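Local coordinates for protein ribonucleoside-diphosphate reductase (Sulfolobus acidocaldarius DSM 639, PDB 6QRZ) that binds a manganese/iron cofactor in a ferritin-like, ribonucleotide reductase R2-type fold and probably acts as a ligand-binding oxidase, at residues A[194-207]-A[277-291]. Numbering follows the deposited sequence.
Sequences GVAAESGYKTFKHI and FGLTPDFTIENRKQL
Val-195 O, a backbone oxygen beside Leu-291 of the facing helix, is gripped twice: by Ser-199 N and, from the other face of its carbonyl plane, by Ser-199 OG at 2.7 Å. This turn belongs to helix 192-211 of the ferritin-like R2 fold; segment 281-291 of helix 281-301 crosses it in a roughly antiparallel sense, the axes of 194-207 and 281-291 approaching to 8.6 Å at 144°. Gly-194 lies about 8 Å from the bound iron, and Tyr-201 packs on Glu-228, a ligand of both metals. No hydrogen bond joins the segments; the contact is mainly apolar, and the Ser-199 and Thr-203 hydroxyls are satisfied within their own helix. Leu-291 is a knob in the hole formed by Gly-194, Val-195, Glu-198 and Ser-199; its CD1 points in among Val-195 O, Ser-199 OG and Glu-198 CB, 3.6 Å from the last, and CD2 lies beside Gly-194 O and Glu-198 CG. One turn on, Thr-203 OG1 donates to Ser-199 O from above the carbonyl plane, turning its methyl CG2 to Leu-279 CD1, 3.8 Å away. Leu-279 CD2 meets His-206 CB. The His-206 and Phe-283 side chains come from opposite directions and their rings meet obliquely, planes at 75°. In the loop before helix 281-301, Phe-277 lays one ring face against Ile-207: Ile-207 CG2 sits 3.9 Å from the centroid of the Phe-277 ring, a CH-pi contact, and Ile-207 CD1 runs out to Phe-277 CD2. With CG2 anti to the backbone N and CG1 beside it (chi1 -69°), both branches of Ile-207 reach that face. An alanine in place of Phe-277 is likely to leave Ile-207 without this cover and the loop less firmly anchored. Against the same face, Ile-207 CG1 comes within 3.6 Å of Phe-277 CG.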
ATOM      1  N   GLY A 194      -3.526  19.212  -0.432  1.00 40.62           N
ATOM      2  CA  GLY A 194      -3.364  20.309   0.500  1.00 41.00           C
ATOM      3  C   GLY A 194      -4.336  21.448   0.280  1.00 41.47           C
ATOM      4  O   GLY A 194      -4.663  22.180   1.218  1.00 44.60           O
ATOM      5  N   VAL A 195      -4.808  21.610  -0.955  1.00 44.78           N
ATOM      6  CA  VAL A 195      -5.717  22.694  -1.320  1.00 44.51           C
ATOM      7  C   VAL A 195      -7.099  22.160  -1.688  1.00 43.98           C
ATOM      8  O   VAL A 195      -8.103  22.549  -1.090  1.00 45.88           O
ATOM      9  CB  VAL A 195      -5.128  23.553  -2.462  1.00 42.21           C
ATOM     10  CG1 VAL A 195      -6.121  24.624  -2.881  1.00 42.21           C
ATOM     11  CG2 VAL A 195      -3.810  24.177  -2.033  1.00 42.21           C
ATOM     12  N   ALA A 196      -7.169  21.267  -2.677  1.00 41.66           N
ATOM     13  CA  ALA A 196      -8.463  20.785  -3.148  1.00 40.21           C
ATOM     14  C   ALA A 196      -9.138  19.900  -2.108  1.00 40.10           C
ATOM     15  O   ALA A 196     -10.302  20.121  -1.752  1.00 40.23           O
ATOM     16  CB  ALA A 196      -8.296  20.036  -4.470  1.00 39.99           C
ATOM     17  N   ALA A 197      -8.424  18.885  -1.612  1.00 44.29           N
ATOM     18  CA  ALA A 197      -9.020  17.977  -0.638  1.00 44.90           C
ATOM     19  C   ALA A 197      -9.346  18.685   0.670  1.00 43.43           C
ATOM     20  O   ALA A 197     -10.338  18.348   1.327  1.00 42.67           O
ATOM     21  CB  ALA A 197      -8.089  16.792  -0.377  1.00 46.20           C
ATOM     22  N   GLU A 198      -8.532  19.667   1.063  1.00 49.10           N
ATOM     23  CA  GLU A 198      -8.793  20.385   2.305  1.00 48.60           C
ATOM     24  C   GLU A 198      -9.968  21.345   2.166  1.00 49.68           C
ATOM     25  O   GLU A 198     -10.694  21.577   3.139  1.00 49.55           O
ATOM     26  CB  GLU A 198      -7.535  21.134   2.750  1.00 46.40           C
ATOM     27  CG  GLU A 198      -7.660  21.824   4.101  1.00 46.40           C
ATOM     28  CD  GLU A 198      -7.835  20.846   5.246  1.00 46.40           C
ATOM     29  OE1 GLU A 198      -7.348  19.700   5.135  1.00 46.40           O
ATOM     30  OE2 GLU A 198      -8.464  21.223   6.257  1.00 46.40           O
ATOM     31  N   SER A 199     -10.172  21.910   0.972  1.00 44.12           N
ATOM     32  CA  SER A 199     -11.319  22.788   0.762  1.00 43.78           C
ATOM     33  C   SER A 199     -12.628  22.026   0.921  1.00 44.59           C
ATOM     34  O   SER A 199     -13.585  22.536   1.516  1.00 43.58           O
ATOM     35  CB  SER A 199     -11.240  23.439  -0.619  1.00 45.68           C
ATOM     36  OG  SER A 199     -10.094  24.264  -0.731  1.00 44.12           O
ATOM     37  N   GLY A 200     -12.689  20.800   0.397  1.00 41.61           N
ATOM     38  CA  GLY A 200     -13.868  19.978   0.595  1.00 42.51           C
ATOM     39  C   GLY A 200     -14.083  19.591   2.043  1.00 41.82           C
ATOM     40  O   GLY A 200     -15.220  19.370   2.469  1.00 42.15           O
ATOM     41  N   TYR A 201     -13.000  19.502   2.820  1.00 42.44           N
ATOM     42  CA  TYR A 201     -13.139  19.230   4.246  1.00 42.59           C
ATOM     43  C   TYR A 201     -13.709  20.438   4.978  1.00 42.74           C
ATOM     44  O   TYR A 201     -14.570  20.291   5.853  1.00 42.45           O
ATOM     45  CB  TYR A 201     -11.791  18.825   4.842  1.00 42.97           C
ATOM     46  CG  TYR A 201     -11.194  17.581   4.222  1.00 45.27           C
ATOM     47  CD1 TYR A 201     -11.999  16.644   3.589  1.00 43.75           C
ATOM     48  CD2 TYR A 201      -9.827  17.345   4.270  1.00 49.38           C
ATOM     49  CE1 TYR A 201     -11.460  15.509   3.019  1.00 43.65           C
ATOM     50  CE2 TYR A 201      -9.279  16.211   3.703  1.00 48.59           C
ATOM     51  CZ  TYR A 201     -10.101  15.297   3.079  1.00 47.38           C
ATOM     52  OH  TYR A 201      -9.565  14.165   2.510  1.00 48.39           O
ATOM     53  N   LYS A 202     -13.239  21.640   4.634  1.00 47.60           N
ATOM     54  CA  LYS A 202     -13.851  22.847   5.175  1.00 48.00           C
ATOM     55  C   LYS A 202     -15.283  23.001   4.683  1.00 49.07           C
ATOM     56  O   LYS A 202     -16.143  23.488   5.425  1.00 47.81           O
ATOM     57  CB  LYS A 202     -13.021  24.075   4.799  1.00 43.48           C
ATOM     58  CG  LYS A 202     -11.568  24.000   5.244  1.00 43.48           C
ATOM     59  CD  LYS A 202     -11.443  23.958   6.761  1.00 43.48           C
ATOM     60  CE  LYS A 202     -11.884  25.268   7.395  1.00 43.48           C
ATOM     61  NZ  LYS A 202     -11.650  25.280   8.866  1.00 43.48           N
ATOM     62  N   THR A 203     -15.557  22.595   3.441  1.00 45.64           N
ATOM     63  CA  THR A 203     -16.938  22.533   2.974  1.00 45.74           C
ATOM     64  C   THR A 203     -17.733  21.512   3.776  1.00 44.36           C
ATOM     65  O   THR A 203     -18.887  21.761   4.143  1.00 44.55           O
ATOM     66  CB  THR A 203     -16.977  22.197   1.483  1.00 41.98           C
ATOM     67  OG1 THR A 203     -16.260  23.194   0.746  1.00 41.98           O
ATOM     68  CG2 THR A 203     -18.414  22.143   0.986  1.00 41.98           C
ATOM     69  N   PHE A 204     -17.126  20.357   4.067  1.00 47.28           N
ATOM     70  CA  PHE A 204     -17.761  19.394   4.958  1.00 48.18           C
ATOM     71  C   PHE A 204     -17.880  19.935   6.379  1.00 48.62           C
ATOM     72  O   PHE A 204     -18.761  19.507   7.132  1.00 48.35           O
ATOM     73  CB  PHE A 204     -16.978  18.080   4.963  1.00 39.80           C
ATOM     74  CG  PHE A 204     -17.216  17.222   3.752  1.00 39.80           C
ATOM     75  CD1 PHE A 204     -18.418  17.282   3.065  1.00 39.80           C
ATOM     76  CD2 PHE A 204     -16.236  16.353   3.302  1.00 39.80           C
ATOM     77  CE1 PHE A 204     -18.634  16.489   1.950  1.00 39.80           C
ATOM     78  CE2 PHE A 204     -16.446  15.561   2.190  1.00 39.80           C
ATOM     79  CZ  PHE A 204     -17.647  15.628   1.512  1.00 39.80           C
ATOM     80  N   LYS A 205     -17.005  20.867   6.761  1.00 55.73           N
ATOM     81  CA  LYS A 205     -17.048  21.420   8.112  1.00 57.03           C
ATOM     82  C   LYS A 205     -18.297  22.267   8.328  1.00 57.25           C
ATOM     83  O   LYS A 205     -18.909  22.218   9.402  1.00 57.66           O
ATOM     84  CB  LYS A 205     -15.785  22.242   8.375  1.00 47.48           C
ATOM     85  CG  LYS A 205     -15.752  22.936   9.725  1.00 47.48           C
ATOM     86  CD  LYS A 205     -14.485  23.760   9.884  1.00 47.48           C
ATOM     87  CE  LYS A 205     -14.438  24.455  11.236  1.00 47.48           C
ATOM     88  NZ  LYS A 205     -14.409  23.485  12.366  1.00 47.48           N
ATOM     89  N   HIS A 206     -18.694  23.047   7.322  1.00 61.73           N
ATOM     90  CA  HIS A 206     -19.868  23.904   7.434  1.00 61.84           C
ATOM     91  C   HIS A 206     -21.170  23.172   7.138  1.00 61.45           C
ATOM     92  O   HIS A 206     -22.242  23.696   7.462  1.00 62.20           O
ATOM     93  CB  HIS A 206     -19.729  25.111   6.500  1.00 51.71           C
ATOM     94  CG  HIS A 206     -18.532  25.962   6.790  1.00 51.71           C
ATOM     95  ND1 HIS A 206     -18.429  26.740   7.923  1.00 51.71           N
ATOM     96  CD2 HIS A 206     -17.386  26.158   6.094  1.00 51.71           C
ATOM     97  CE1 HIS A 206     -17.271  27.377   7.914  1.00 51.71           C
ATOM     98  NE2 HIS A 206     -16.619  27.039   6.816  1.00 51.71           N
ATOM     99  N   ILE A 207     -21.110  21.987   6.538  1.00 53.04           N
ATOM    100  CA  ILE A 207     -22.318  21.219   6.253  1.00 52.83           C
ATOM    101  C   ILE A 207     -22.724  20.365   7.447  1.00 52.51           C
ATOM    102  O   ILE A 207     -23.910  20.273   7.776  1.00 52.86           O
ATOM    103  CB  ILE A 207     -22.111  20.360   4.989  1.00 52.95           C
ATOM    104  CG1 ILE A 207     -22.028  21.248   3.745  1.00 53.67           C
ATOM    105  CG2 ILE A 207     -23.224  19.328   4.841  1.00 53.42           C
ATOM    106  CD1 ILE A 207     -21.803  20.479   2.459  1.00 54.33           C
ATOM    107  N   PHE A 277     -26.587  24.790   1.874  1.00 65.30           N
ATOM    108  CA  PHE A 277     -25.982  24.605   3.194  1.00 64.88           C
ATOM    109  C   PHE A 277     -25.464  25.918   3.778  1.00 65.99           C
ATOM    110  O   PHE A 277     -24.565  25.919   4.622  1.00 65.08           O
ATOM    111  CB  PHE A 277     -24.857  23.565   3.154  1.00 64.50           C
ATOM    112  CG  PHE A 277     -25.306  22.197   2.726  1.00 63.46           C
ATOM    113  CD1 PHE A 277     -25.944  21.353   3.619  1.00 65.07           C
ATOM    114  CD2 PHE A 277     -25.080  21.748   1.434  1.00 62.95           C
ATOM    115  CE1 PHE A 277     -26.357  20.091   3.233  1.00 64.30           C
ATOM    116  CE2 PHE A 277     -25.490  20.483   1.040  1.00 65.90           C
ATOM    117  CZ  PHE A 277     -26.130  19.654   1.943  1.00 66.29           C
ATOM    118  N   GLY A 278     -26.028  27.042   3.342  1.00 64.52           N
ATOM    119  CA  GLY A 278     -25.563  28.339   3.799  1.00 65.75           C
ATOM    120  C   GLY A 278     -24.151  28.677   3.375  1.00 64.92           C
ATOM    121  O   GLY A 278     -23.457  29.416   4.082  1.00 63.86           O
ATOM    122  N   LEU A 279     -23.704  28.151   2.239  1.00 69.97           N
ATOM    123  CA  LEU A 279     -22.353  28.386   1.755  1.00 70.01           C
ATOM    124  C   LEU A 279     -22.321  29.583   0.815  1.00 69.93           C
ATOM    125  O   LEU A 279     -23.211  29.758  -0.022  1.00 69.51           O
ATOM    126  CB  LEU A 279     -21.815  27.147   1.037  1.00 70.70           C
ATOM    127  CG  LEU A 279     -21.586  25.905   1.900  1.00 71.69           C
ATOM    128  CD1 LEU A 279     -21.172  24.723   1.037  1.00 72.45           C
ATOM    129  CD2 LEU A 279     -20.541  26.183   2.969  1.00 68.94           C
ATOM    130  N   THR A 280     -21.284  30.405   0.963  1.00 92.88           N
ATOM    131  CA  THR A 280     -21.072  31.570   0.114  1.00 92.91           C
ATOM    132  C   THR A 280     -20.036  31.248  -0.949  1.00 93.87           C
ATOM    133  O   THR A 280     -18.960  30.728  -0.613  1.00 90.38           O
ATOM    134  CB  THR A 280     -20.608  32.762   0.946  1.00 61.11           C
ATOM    135  OG1 THR A 280     -21.582  33.050   1.957  1.00 61.11           O
ATOM    136  CG2 THR A 280     -20.420  33.991   0.069  1.00 61.11           C
ATOM    137  N   PRO A 281     -20.310  31.523  -2.227  1.00101.98           N
ATOM    138  CA  PRO A 281     -19.310  31.222  -3.265  1.00102.83           C
ATOM    139  C   PRO A 281     -18.028  32.021  -3.118  1.00102.65           C
ATOM    140  O   PRO A 281     -16.973  31.569  -3.578  1.00102.78           O
ATOM    141  CB  PRO A 281     -20.045  31.561  -4.570  1.00 68.44           C
ATOM    142  CG  PRO A 281     -21.110  32.526  -4.166  1.00 68.44           C
ATOM    143  CD  PRO A 281     -21.541  32.100  -2.794  1.00 68.44           C
ATOM    144  N   ASP A 282     -18.085  33.196  -2.490  1.00 90.04           N
ATOM    145  CA  ASP A 282     -16.883  33.984  -2.247  1.00 91.76           C
ATOM    146  C   ASP A 282     -16.094  33.505  -1.035  1.00 90.46           C
ATOM    147  O   ASP A 282     -14.981  33.992  -0.811  1.00 89.64           O
ATOM    148  CB  ASP A 282     -17.247  35.460  -2.069  1.00 92.71           C
ATOM    149  CG  ASP A 282     -17.845  36.070  -3.323  1.00 97.50           C
ATOM    150  OD1 ASP A 282     -17.476  35.631  -4.433  1.00104.62           O
ATOM    151  OD2 ASP A 282     -18.684  36.986  -3.199  1.00106.30           O
ATOM    152  N   PHE A 283     -16.637  32.569  -0.256  1.00 96.21           N
ATOM    153  CA  PHE A 283     -15.952  32.062   0.928  1.00 96.96           C
ATOM    154  C   PHE A 283     -15.143  30.804   0.634  1.00 95.43           C
ATOM    155  O   PHE A 283     -14.001  30.684   1.091  1.00 94.84           O
ATOM    156  CB  PHE A 283     -16.966  31.787   2.042  1.00 66.37           C
ATOM    157  CG  PHE A 283     -16.357  31.214   3.289  1.00 66.37           C
ATOM    158  CD1 PHE A 283     -15.663  32.024   4.173  1.00 66.37           C
ATOM    159  CD2 PHE A 283     -16.484  29.865   3.581  1.00 66.37           C
ATOM    160  CE1 PHE A 283     -15.100  31.499   5.321  1.00 66.37           C
ATOM    161  CE2 PHE A 283     -15.926  29.335   4.726  1.00 66.37           C
ATOM    162  CZ  PHE A 283     -15.232  30.152   5.599  1.00 66.37           C
ATOM    163  N   THR A 284     -15.715  29.859  -0.117  1.00 83.01           N
ATOM    164  CA  THR A 284     -14.966  28.663  -0.489  1.00 82.83           C
ATOM    165  C   THR A 284     -13.797  29.013  -1.402  1.00 82.80           C
ATOM    166  O   THR A 284     -12.714  28.428  -1.286  1.00 81.56           O
ATOM    167  CB  THR A 284     -15.894  27.649  -1.162  1.00 59.37           C
ATOM    168  OG1 THR A 284     -16.976  27.331  -0.279  1.00 59.37           O
ATOM    169  CG2 THR A 284     -15.137  26.371  -1.502  1.00 59.37           C
ATOM    170  N   ILE A 285     -13.996  29.972  -2.310  1.00 79.25           N
ATOM    171  CA  ILE A 285     -12.893  30.444  -3.140  1.00 79.55           C
ATOM    172  C   ILE A 285     -11.840  31.136  -2.285  1.00 79.85           C
ATOM    173  O   ILE A 285     -10.639  31.044  -2.569  1.00 78.80           O
ATOM    174  CB  ILE A 285     -13.423  31.370  -4.253  1.00 58.29           C
ATOM    175  CG1 ILE A 285     -14.369  30.603  -5.177  1.00 58.29           C
ATOM    176  CG2 ILE A 285     -12.276  31.971  -5.054  1.00 58.29           C
ATOM    177  CD1 ILE A 285     -14.963  31.449  -6.284  1.00 58.29           C
ATOM    178  N   GLU A 286     -12.263  31.820  -1.219  1.00 78.83           N
ATOM    179  CA  GLU A 286     -11.303  32.466  -0.330  1.00 79.94           C
ATOM    180  C   GLU A 286     -10.425  31.436   0.370  1.00 78.26           C
ATOM    181  O   GLU A 286      -9.213  31.635   0.507  1.00 78.44           O
ATOM    182  CB  GLU A 286     -12.037  33.337   0.691  1.00 60.87           C
ATOM    183  CG  GLU A 286     -11.140  34.284   1.485  1.00 60.87           C
ATOM    184  CD  GLU A 286     -10.468  33.614   2.670  1.00 60.87           C
ATOM    185  OE1 GLU A 286     -11.018  32.618   3.186  1.00 60.87           O
ATOM    186  OE2 GLU A 286      -9.385  34.082   3.083  1.00 60.87           O
ATOM    187  N   ASN A 287     -11.018  30.325   0.816  1.00 67.74           N
ATOM    188  CA  ASN A 287     -10.237  29.300   1.500  1.00 67.60           C
ATOM    189  C   ASN A 287      -9.323  28.556   0.535  1.00 68.99           C
ATOM    190  O   ASN A 287      -8.156  28.303   0.853  1.00 68.33           O
ATOM    191  CB  ASN A 287     -11.164  28.321   2.221  1.00 54.79           C
ATOM    192  CG  ASN A 287     -11.746  28.899   3.495  1.00 54.79           C
ATOM    193  OD1 ASN A 287     -11.121  29.729   4.156  1.00 54.79           O
ATOM    194  ND2 ASN A 287     -12.948  28.463   3.848  1.00 54.79           N
ATOM    195  N   ARG A 288      -9.831  28.194  -0.647  1.00 60.15           N
ATOM    196  CA  ARG A 288      -8.993  27.486  -1.607  1.00 60.60           C
ATOM    197  C   ARG A 288      -7.860  28.368  -2.115  1.00 60.96           C
ATOM    198  O   ARG A 288      -6.802  27.855  -2.497  1.00 62.19           O
ATOM    199  CB  ARG A 288      -9.835  26.960  -2.773  1.00 55.42           C
ATOM    200  CG  ARG A 288     -10.267  28.014  -3.777  1.00 55.42           C
ATOM    201  CD  ARG A 288     -11.060  27.393  -4.918  1.00 55.42           C
ATOM    202  NE  ARG A 288     -11.459  28.385  -5.912  1.00 55.42           N
ATOM    203  CZ  ARG A 288     -10.736  28.706  -6.980  1.00 55.42           C
ATOM    204  NH1 ARG A 288      -9.570  28.112  -7.197  1.00 55.42           N
ATOM    205  NH2 ARG A 288     -11.177  29.621  -7.832  1.00 55.42           N
ATOM    206  N   LYS A 289      -8.056  29.688  -2.124  1.00 61.99           N
ATOM    207  CA  LYS A 289      -6.947  30.596  -2.383  1.00 62.47           C
ATOM    208  C   LYS A 289      -6.102  30.804  -1.133  1.00 63.24           C
ATOM    209  O   LYS A 289      -4.899  31.070  -1.235  1.00 64.59           O
ATOM    210  CB  LYS A 289      -7.471  31.938  -2.900  1.00 51.10           C
ATOM    211  CG  LYS A 289      -6.393  32.869  -3.439  1.00 51.10           C
ATOM    212  CD  LYS A 289      -5.719  32.281  -4.669  1.00 51.10           C
ATOM    213  CE  LYS A 289      -4.647  33.216  -5.214  1.00 51.10           C
ATOM    214  NZ  LYS A 289      -3.545  33.434  -4.235  1.00 51.10           N
ATOM    215  N   GLN A 290      -6.713  30.681   0.049  1.00 66.64           N
ATOM    216  CA  GLN A 290      -5.955  30.728   1.293  1.00 67.07           C
ATOM    217  C   GLN A 290      -5.095  29.483   1.466  1.00 68.24           C
ATOM    218  O   GLN A 290      -3.997  29.561   2.028  1.00 67.77           O
ATOM    219  CB  GLN A 290      -6.912  30.891   2.473  1.00 56.52           C
ATOM    220  CG  GLN A 290      -6.250  31.119   3.817  1.00 56.52           C
ATOM    221  CD  GLN A 290      -7.265  31.413   4.906  1.00 56.52           C
ATOM    222  OE1 GLN A 290      -8.469  31.269   4.701  1.00 56.52           O
ATOM    223  NE2 GLN A 290      -6.781  31.834   6.068  1.00 56.52           N
ATOM    224  N   LEU A 291      -5.576  28.332   0.993  1.00 50.43           N
ATOM    225  CA  LEU A 291      -4.772  27.114   1.011  1.00 51.36           C
ATOM    226  C   LEU A 291      -3.694  27.147  -0.063  1.00 52.69           C
ATOM    227  O   LEU A 291      -2.583  26.650   0.156  1.00 54.20           O
ATOM    228  CB  LEU A 291      -5.671  25.891   0.832  1.00 47.54           C
ATOM    229  CG  LEU A 291      -6.682  25.638   1.952  1.00 47.54           C
ATOM    230  CD1 LEU A 291      -7.659  24.544   1.558  1.00 47.54           C
ATOM    231  CD2 LEU A 291      -5.968  25.283   3.246  1.00 47.54           C
TER